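Local coordinates for molybdopterin biosynthesis moeA protein (Pyrococcus horikoshii, PDB 1WU2) that probably takes part in molybdenum cofactor biosynthesis, acting on molybdopterin to help insert molybdenum as proposed for other MoeA proteins, at residues V181-G186 / A316-A321; Q217-K222 / S302-F307. All coordinates share one frame; numbering follows the deposited sequence.

Interaction 1 of 2, residues V181-G186 / A316-A321; sequences VKPKVG and AKMVGA
Pro183 packs its ring against Met318 and Val319 where helix 300-319 ends in a Schellman motif, so the loop leading into strand 184-190 is clasped to the last turn of that helix. The strand belongs to the mixed, largely parallel sheet of the probable molybdopterin-binding domain, and the contact joins one of its ends to the helix.

Backbone bonds hold each partner in place. In the Schellman motif Ala321 N binds Ala316 O at 2.8 Å, while the companion bond from Gly320 N to Lys317 O is weak; Gly320, with positive phi, turns the chain off the helix. Pro183 and Val185 both bond to Glu226 through their backbones, tying this end of the strand to neighbouring strand 226-233.

The contact itself is apolar, with no hydrogen bond between 181-186 and 316-321. Pro183 turns its CB toward the helix and presents three ring carbons, CB, CG and CD, to two neighbouring residues. CG lies 3.9 Å from CB of Met318, a selenomethionine in this crystal. Its side chain and the proline ring slide past each other in opposite directions. With CG beside the backbone N (chi1 -72°) and the chain bent only at chi3 (107°), Met318 carries its selenium alongside the ring, 4.0 Å from CB of Pro183. Beyond the two segments, the same side chain rests on Ile21, Cys251 and Asp252, so that the helix end also meets two loops and the start of strand 252-255. Val319 completes the clasp, crossing the proline ring at about a right angle. Its CG1 methyl, set beside the backbone N, makes the shortest approach of the contact: 3.6 Å to CD of Pro183.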
ATOM      1  N   VAL A 181     -14.646 -12.826   4.397  1.00 28.14           N
ATOM      2  CA  VAL A 181     -15.658 -11.974   3.789  1.00 28.18           C
ATOM      3  C   VAL A 181     -15.395 -10.547   4.254  1.00 28.12           C
ATOM      4  O   VAL A 181     -15.094 -10.321   5.428  1.00 28.15           O
ATOM      5  CB  VAL A 181     -17.089 -12.414   4.191  1.00 28.14           C
ATOM      6  CG1 VAL A 181     -18.124 -11.351   3.826  1.00 28.13           C
ATOM      7  CG2 VAL A 181     -17.437 -13.743   3.531  1.00 28.39           C
ATOM      8  N   LYS A 182     -15.485  -9.602   3.323  1.00 28.15           N
ATOM      9  CA  LYS A 182     -15.274  -8.191   3.619  1.00 28.19           C
ATOM     10  C   LYS A 182     -16.369  -7.705   4.556  1.00 28.43           C
ATOM     11  O   LYS A 182     -17.551  -7.867   4.245  1.00 28.59           O
ATOM     12  CB  LYS A 182     -15.318  -7.360   2.340  1.00 28.05           C
ATOM     13  CG  LYS A 182     -14.249  -7.705   1.327  1.00 28.02           C
ATOM     14  CD  LYS A 182     -14.173  -6.641   0.245  1.00 28.09           C
ATOM     15  CE  LYS A 182     -13.137  -6.983  -0.807  1.00 28.03           C
ATOM     16  NZ  LYS A 182     -12.979  -5.866  -1.776  1.00 28.03           N
ATOM     17  N   PRO A 183     -15.997  -7.118   5.695  1.00 28.60           N
ATOM     18  CA  PRO A 183     -16.989  -6.525   6.595  1.00 28.71           C
ATOM     19  C   PRO A 183     -17.794  -5.457   5.872  1.00 28.88           C
ATOM     20  O   PRO A 183     -17.217  -4.588   5.221  1.00 28.94           O
ATOM     21  CB  PRO A 183     -16.137  -5.890   7.703  1.00 28.74           C
ATOM     22  CG  PRO A 183     -14.828  -6.578   7.639  1.00 28.70           C
ATOM     23  CD  PRO A 183     -14.627  -6.966   6.214  1.00 28.56           C
ATOM     24  N   LYS A 184     -19.113  -5.540   5.967  1.00 29.15           N
ATOM     25  CA  LYS A 184     -19.981  -4.518   5.408  1.00 29.27           C
ATOM     26  C   LYS A 184     -19.999  -3.325   6.362  1.00 29.08           C
ATOM     27  O   LYS A 184     -20.320  -3.473   7.535  1.00 29.03           O
ATOM     28  CB  LYS A 184     -21.389  -5.076   5.210  1.00 29.51           C
ATOM     29  CG  LYS A 184     -21.466  -6.203   4.182  1.00 30.06           C
ATOM     30  CD  LYS A 184     -22.724  -7.066   4.363  1.00 31.01           C
ATOM     31  CE  LYS A 184     -22.466  -8.554   4.097  1.00 31.56           C
ATOM     32  NZ  LYS A 184     -23.182  -9.433   5.079  1.00 32.04           N
ATOM     33  N   VAL A 185     -19.635  -2.151   5.854  1.00 28.99           N
ATOM     34  CA  VAL A 185     -19.561  -0.930   6.650  1.00 28.92           C
ATOM     35  C   VAL A 185     -20.568   0.083   6.122  1.00 29.01           C
ATOM     36  O   VAL A 185     -20.394   0.614   5.031  1.00 28.67           O
ATOM     37  CB  VAL A 185     -18.144  -0.310   6.575  1.00 28.90           C
ATOM     38  CG1 VAL A 185     -18.074   1.021   7.331  1.00 28.93           C
ATOM     39  CG2 VAL A 185     -17.109  -1.286   7.100  1.00 28.63           C
ATOM     40  N   GLY A 186     -21.614   0.348   6.901  1.00 29.29           N
ATOM     41  CA  GLY A 186     -22.601   1.353   6.553  1.00 29.66           C
ATOM     42  C   GLY A 186     -22.044   2.761   6.673  1.00 30.04           C
ATOM     43  O   GLY A 186     -21.171   3.021   7.497  1.00 29.77           O
ATOM     44  N   ALA A 316      -9.340  -4.093  10.605  1.00 26.37           N
ATOM     45  CA  ALA A 316      -8.228  -5.038  10.607  1.00 26.59           C
ATOM     46  C   ALA A 316      -8.472  -6.186  11.582  1.00 26.77           C
ATOM     47  O   ALA A 316      -8.121  -7.323  11.298  1.00 26.85           O
ATOM     48  CB  ALA A 316      -6.923  -4.324  10.946  1.00 26.64           C
ATOM     49  N   LYS A 317      -9.080  -5.887  12.724  1.00 27.16           N
ATOM     50  CA  LYS A 317      -9.415  -6.911  13.712  1.00 27.45           C
ATOM     51  C   LYS A 317     -10.500  -7.861  13.201  1.00 28.15           C
ATOM     52  O   LYS A 317     -10.490  -9.048  13.524  1.00 28.22           O
ATOM     53  CB  LYS A 317      -9.868  -6.270  15.030  1.00 27.31           C
ATOM     54  CG  LYS A 317      -9.640  -7.158  16.249  1.00 26.63           C
ATOM     55  CD  LYS A 317     -10.701  -6.965  17.308  1.00 25.63           C
ATOM     56  CE  LYS A 317     -10.565  -7.998  18.412  1.00 25.42           C
ATOM     57  NZ  LYS A 317     -11.290  -7.579  19.634  1.00 25.20           N
HETATM   58  N   MSE A 318     -11.418  -7.335  12.394  1.00 28.98           N
HETATM   59  CA  MSE A 318     -12.557  -8.105  11.889  1.00 29.71           C
HETATM   60  C   MSE A 318     -12.134  -9.164  10.862  1.00 29.55           C
HETATM   61  O   MSE A 318     -12.737 -10.230  10.789  1.00 29.57           O
HETATM   62  CB  MSE A 318     -13.618  -7.168  11.294  1.00 30.26           C
HETATM   63  CG  MSE A 318     -14.378  -6.371  12.344  1.00 32.68           C
HETATM   64 SE   MSE A 318     -15.659  -5.081  11.602  1.00 40.07          SE
HETATM   65  CE  MSE A 318     -17.253  -6.031  12.046  1.00 38.51           C
ATOM     66  N   VAL A 319     -11.097  -8.873  10.080  1.00 29.45           N
ATOM     67  CA  VAL A 319     -10.545  -9.840   9.128  1.00 29.29           C
ATOM     68  C   VAL A 319      -9.258 -10.508   9.642  1.00 29.23           C
ATOM     69  O   VAL A 319      -8.693 -11.373   8.972  1.00 29.27           O
ATOM     70  CB  VAL A 319     -10.271  -9.191   7.749  1.00 29.41           C
ATOM     71  CG1 VAL A 319     -11.559  -8.639   7.153  1.00 29.51           C
ATOM     72  CG2 VAL A 319      -9.197  -8.098   7.840  1.00 29.26           C
ATOM     73  N   GLY A 320      -8.804 -10.113  10.829  1.00 29.03           N
ATOM     74  CA  GLY A 320      -7.559 -10.614  11.388  1.00 28.95           C
ATOM     75  C   GLY A 320      -6.327 -10.246  10.577  1.00 28.86           C
ATOM     76  O   GLY A 320      -5.366 -11.013  10.528  1.00 28.78           O
ATOM     77  N   ALA A 321      -6.358  -9.074   9.946  1.00 28.80           N
ATOM     78  CA  ALA A 321      -5.259  -8.603   9.108  1.00 28.81           C
ATOM     79  C   ALA A 321      -3.967  -8.435   9.898  1.00 28.92           C
ATOM     80  O   ALA A 321      -3.971  -7.905  11.011  1.00 28.71           O
ATOM     81  CB  ALA A 321      -5.629  -7.286   8.439  1.00 28.79           C
TER

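Interaction 2 of 2, residues Q217-K222 / S302-F307; sequences QGLVEK and SVFAQF
Phe307 has CG anti to its backbone N (chi1 179°), which extends the ring from helix 300-319 to Leu219 on helix 212-222; Leu219 keeps CG beside its own backbone N and sends its isobutyl group back past the ring in the opposite direction. The two helix segments run nearly parallel, at 17° with axes 11.7 Å apart, and the extended Phe307 side chain reaches across between them.

Leu219 CB sits over one face of the Phe307 ring in a CH-pi contact, 3.8 Å from the ring centroid and 16° off the normal, displaced toward the rim. Farther along the leucine, CD1 comes within 4.1 Å of Phe307 CG, so the branch follows the ring back toward its root. At the other end, CZ of Phe307 pushes up to the Leu219 backbone, 3.3 Å from its carbonyl O. The Val220 and Phe307 side chains cross at about a right angle, with Val220 CG2 4.1 Å from Phe307 CE1.

Phe304, one turn earlier, flanks the leucine: its CE1 lies 4.2 Å from Leu219 CD2. Outside the pair of helices, Phe304 forms an edge-to-face stack with Tyr396 and packs on Gln164 of the second subunit, while Pro163 of that subunit touches Leu219. The helix pair therefore borders the dimer interface.

No hydrogen bond or charge pair crosses the contact. Cohesion between these two segments thus rests on buried dispersion and CH-pi contacts, with the Phe307 ring fitted against Leu219 and Val220 and Phe304 beside the leucine.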
ATOM      1  N   GLN A 217     -15.765   5.855   1.546  1.00 25.83           N
ATOM      2  CA  GLN A 217     -15.936   4.703   0.658  1.00 25.93           C
ATOM      3  C   GLN A 217     -14.568   4.158   0.252  1.00 25.58           C
ATOM      4  O   GLN A 217     -14.304   2.972   0.389  1.00 25.71           O
ATOM      5  CB  GLN A 217     -16.741   5.078  -0.590  1.00 26.02           C
ATOM      6  CG  GLN A 217     -18.237   5.170  -0.346  1.00 27.05           C
ATOM      7  CD  GLN A 217     -18.962   5.970  -1.414  1.00 28.23           C
ATOM      8  OE1 GLN A 217     -19.142   5.497  -2.537  1.00 29.81           O
ATOM      9  NE2 GLN A 217     -19.384   7.180  -1.065  1.00 28.76           N
ATOM     10  N   GLY A 218     -13.699   5.040  -0.226  1.00 25.26           N
ATOM     11  CA  GLY A 218     -12.348   4.667  -0.598  1.00 25.06           C
ATOM     12  C   GLY A 218     -11.521   4.121   0.553  1.00 24.81           C
ATOM     13  O   GLY A 218     -10.759   3.181   0.367  1.00 24.54           O
ATOM     14  N   LEU A 219     -11.678   4.710   1.736  1.00 24.73           N
ATOM     15  CA  LEU A 219     -10.879   4.339   2.901  1.00 24.63           C
ATOM     16  C   LEU A 219     -11.278   2.962   3.417  1.00 24.74           C
ATOM     17  O   LEU A 219     -10.425   2.178   3.842  1.00 24.29           O
ATOM     18  CB  LEU A 219     -11.033   5.382   4.016  1.00 24.62           C
ATOM     19  CG  LEU A 219     -10.267   6.702   3.856  1.00 24.46           C
ATOM     20  CD1 LEU A 219     -10.801   7.750   4.830  1.00 24.04           C
ATOM     21  CD2 LEU A 219      -8.777   6.495   4.063  1.00 24.45           C
ATOM     22  N   VAL A 220     -12.580   2.674   3.368  1.00 24.84           N
ATOM     23  CA  VAL A 220     -13.108   1.377   3.773  1.00 24.91           C
ATOM     24  C   VAL A 220     -12.660   0.299   2.787  1.00 25.09           C
ATOM     25  O   VAL A 220     -12.308  -0.801   3.196  1.00 24.92           O
ATOM     26  CB  VAL A 220     -14.652   1.405   3.891  1.00 24.94           C
ATOM     27  CG1 VAL A 220     -15.231  -0.008   3.996  1.00 25.14           C
ATOM     28  CG2 VAL A 220     -15.076   2.224   5.101  1.00 25.03           C
ATOM     29  N   GLU A 221     -12.669   0.625   1.496  1.00 25.58           N
ATOM     30  CA  GLU A 221     -12.234  -0.306   0.447  1.00 26.06           C
ATOM     31  C   GLU A 221     -10.724  -0.540   0.515  1.00 25.79           C
ATOM     32  O   GLU A 221     -10.244  -1.629   0.202  1.00 25.89           O
ATOM     33  CB  GLU A 221     -12.630   0.207  -0.949  1.00 26.27           C
ATOM     34  CG  GLU A 221     -14.135   0.185  -1.209  1.00 27.83           C
ATOM     35  CD  GLU A 221     -14.563   0.963  -2.451  1.00 29.94           C
ATOM     36  OE1 GLU A 221     -13.877   1.936  -2.838  1.00 31.13           O
ATOM     37  OE2 GLU A 221     -15.605   0.601  -3.046  1.00 31.97           O
ATOM     38  N   LYS A 222      -9.981   0.477   0.940  1.00 25.62           N
ATOM     39  CA  LYS A 222      -8.537   0.355   1.120  1.00 25.61           C
ATOM     40  C   LYS A 222      -8.227  -0.609   2.262  1.00 25.61           C
ATOM     41  O   LYS A 222      -7.244  -1.346   2.205  1.00 25.64           O
ATOM     42  CB  LYS A 222      -7.915   1.727   1.400  1.00 25.66           C
ATOM     43  CG  LYS A 222      -6.395   1.714   1.581  1.00 25.70           C
ATOM     44  CD  LYS A 222      -5.872   3.079   1.987  1.00 25.92           C
ATOM     45  CE  LYS A 222      -4.362   3.053   2.172  1.00 26.44           C
ATOM     46  NZ  LYS A 222      -3.805   4.408   2.435  1.00 26.60           N
ATOM     47  N   SER A 302     -10.844  15.922  10.219  1.00 31.11           N
ATOM     48  CA  SER A 302     -11.218  15.253  11.465  1.00 30.37           C
ATOM     49  C   SER A 302     -11.737  13.816  11.280  1.00 29.39           C
ATOM     50  O   SER A 302     -11.492  12.961  12.125  1.00 29.34           O
ATOM     51  CB  SER A 302     -12.256  16.101  12.201  1.00 30.42           C
ATOM     52  OG  SER A 302     -12.614  15.523  13.441  1.00 30.98           O
ATOM     53  N   VAL A 303     -12.456  13.555  10.190  1.00 28.33           N
ATOM     54  CA  VAL A 303     -12.922  12.202   9.871  1.00 27.46           C
ATOM     55  C   VAL A 303     -11.745  11.283   9.540  1.00 26.67           C
ATOM     56  O   VAL A 303     -11.764  10.106   9.887  1.00 26.43           O
ATOM     57  CB  VAL A 303     -13.918  12.206   8.677  1.00 27.42           C
ATOM     58  CG1 VAL A 303     -14.164  10.789   8.146  1.00 27.68           C
ATOM     59  CG2 VAL A 303     -15.222  12.843   9.085  1.00 27.32           C
ATOM     60  N   PHE A 304     -10.736  11.829   8.866  1.00 25.85           N
ATOM     61  CA  PHE A 304      -9.556  11.072   8.447  1.00 25.35           C
ATOM     62  C   PHE A 304      -8.764  10.584   9.654  1.00 24.97           C
ATOM     63  O   PHE A 304      -8.361   9.426   9.710  1.00 24.77           O
ATOM     64  CB  PHE A 304      -8.671  11.946   7.557  1.00 25.22           C
ATOM     65  CG  PHE A 304      -7.473  11.233   6.981  1.00 24.97           C
ATOM     66  CD1 PHE A 304      -7.581  10.502   5.804  1.00 24.44           C
ATOM     67  CD2 PHE A 304      -6.230  11.324   7.599  1.00 24.54           C
ATOM     68  CE1 PHE A 304      -6.479   9.857   5.262  1.00 24.12           C
ATOM     69  CE2 PHE A 304      -5.124  10.683   7.064  1.00 24.52           C
ATOM     70  CZ  PHE A 304      -5.247   9.946   5.894  1.00 24.73           C
ATOM     71  N   ALA A 305      -8.544  11.476  10.612  1.00 24.73           N
ATOM     72  CA  ALA A 305      -7.849  11.133  11.850  1.00 24.51           C
ATOM     73  C   ALA A 305      -8.643  10.111  12.664  1.00 24.30           C
ATOM     74  O   ALA A 305      -8.071   9.199  13.260  1.00 23.92           O
ATOM     75  CB  ALA A 305      -7.603  12.380  12.671  1.00 24.59           C
ATOM     76  N   GLN A 306      -9.963  10.262  12.676  1.00 24.12           N
ATOM     77  CA  GLN A 306     -10.833   9.323  13.375  1.00 24.11           C
ATOM     78  C   GLN A 306     -10.836   7.952  12.703  1.00 23.91           C
ATOM     79  O   GLN A 306     -10.957   6.933  13.374  1.00 23.59           O
ATOM     80  CB  GLN A 306     -12.255   9.870  13.453  1.00 24.20           C
ATOM     81  CG  GLN A 306     -12.423  10.948  14.515  1.00 24.73           C
ATOM     82  CD  GLN A 306     -13.757  11.660  14.428  1.00 25.18           C
ATOM     83  OE1 GLN A 306     -14.519  11.460  13.475  1.00 24.84           O
ATOM     84  NE2 GLN A 306     -14.047  12.495  15.422  1.00 25.08           N
ATOM     85  N   PHE A 307     -10.694   7.929  11.381  1.00 23.90           N
ATOM     86  CA  PHE A 307     -10.695   6.670  10.648  1.00 23.99           C
ATOM     87  C   PHE A 307      -9.399   5.911  10.911  1.00 23.92           C
ATOM     88  O   PHE A 307      -9.423   4.725  11.215  1.00 23.85           O
ATOM     89  CB  PHE A 307     -10.880   6.891   9.144  1.00 24.25           C
ATOM     90  CG  PHE A 307     -10.868   5.614   8.352  1.00 24.70           C
ATOM     91  CD1 PHE A 307     -12.044   4.929   8.098  1.00 24.97           C
ATOM     92  CD2 PHE A 307      -9.673   5.078   7.904  1.00 25.35           C
ATOM     93  CE1 PHE A 307     -12.027   3.741   7.394  1.00 25.27           C
ATOM     94  CE2 PHE A 307      -9.649   3.890   7.198  1.00 25.34           C
ATOM     95  CZ  PHE A 307     -10.825   3.219   6.943  1.00 25.43           C
TER

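How the interactions relate
The two contacts lie with their centres 14 Å apart and share helix 300-319: interaction 2 uses its early turns, interaction 1 its C-terminal end. Along the chain the order is 181-186, 217-222, 302-307, 316-321, so interaction 2 falls between the two halves of interaction 1. Strand 184-190, helix 212-222 and parallel strand 226-233 make a beta-alpha-beta crossover, and helix 300-319 packs beside its helix. The contacts meet directly where Val185 CG2 packs 3.8 Å from Val220 CG1. Together they join the strand and both helices through apolar contacts in the probable molybdopterin-binding domain; the second subunit touches residues of interaction 2 but neither segment of interaction 1.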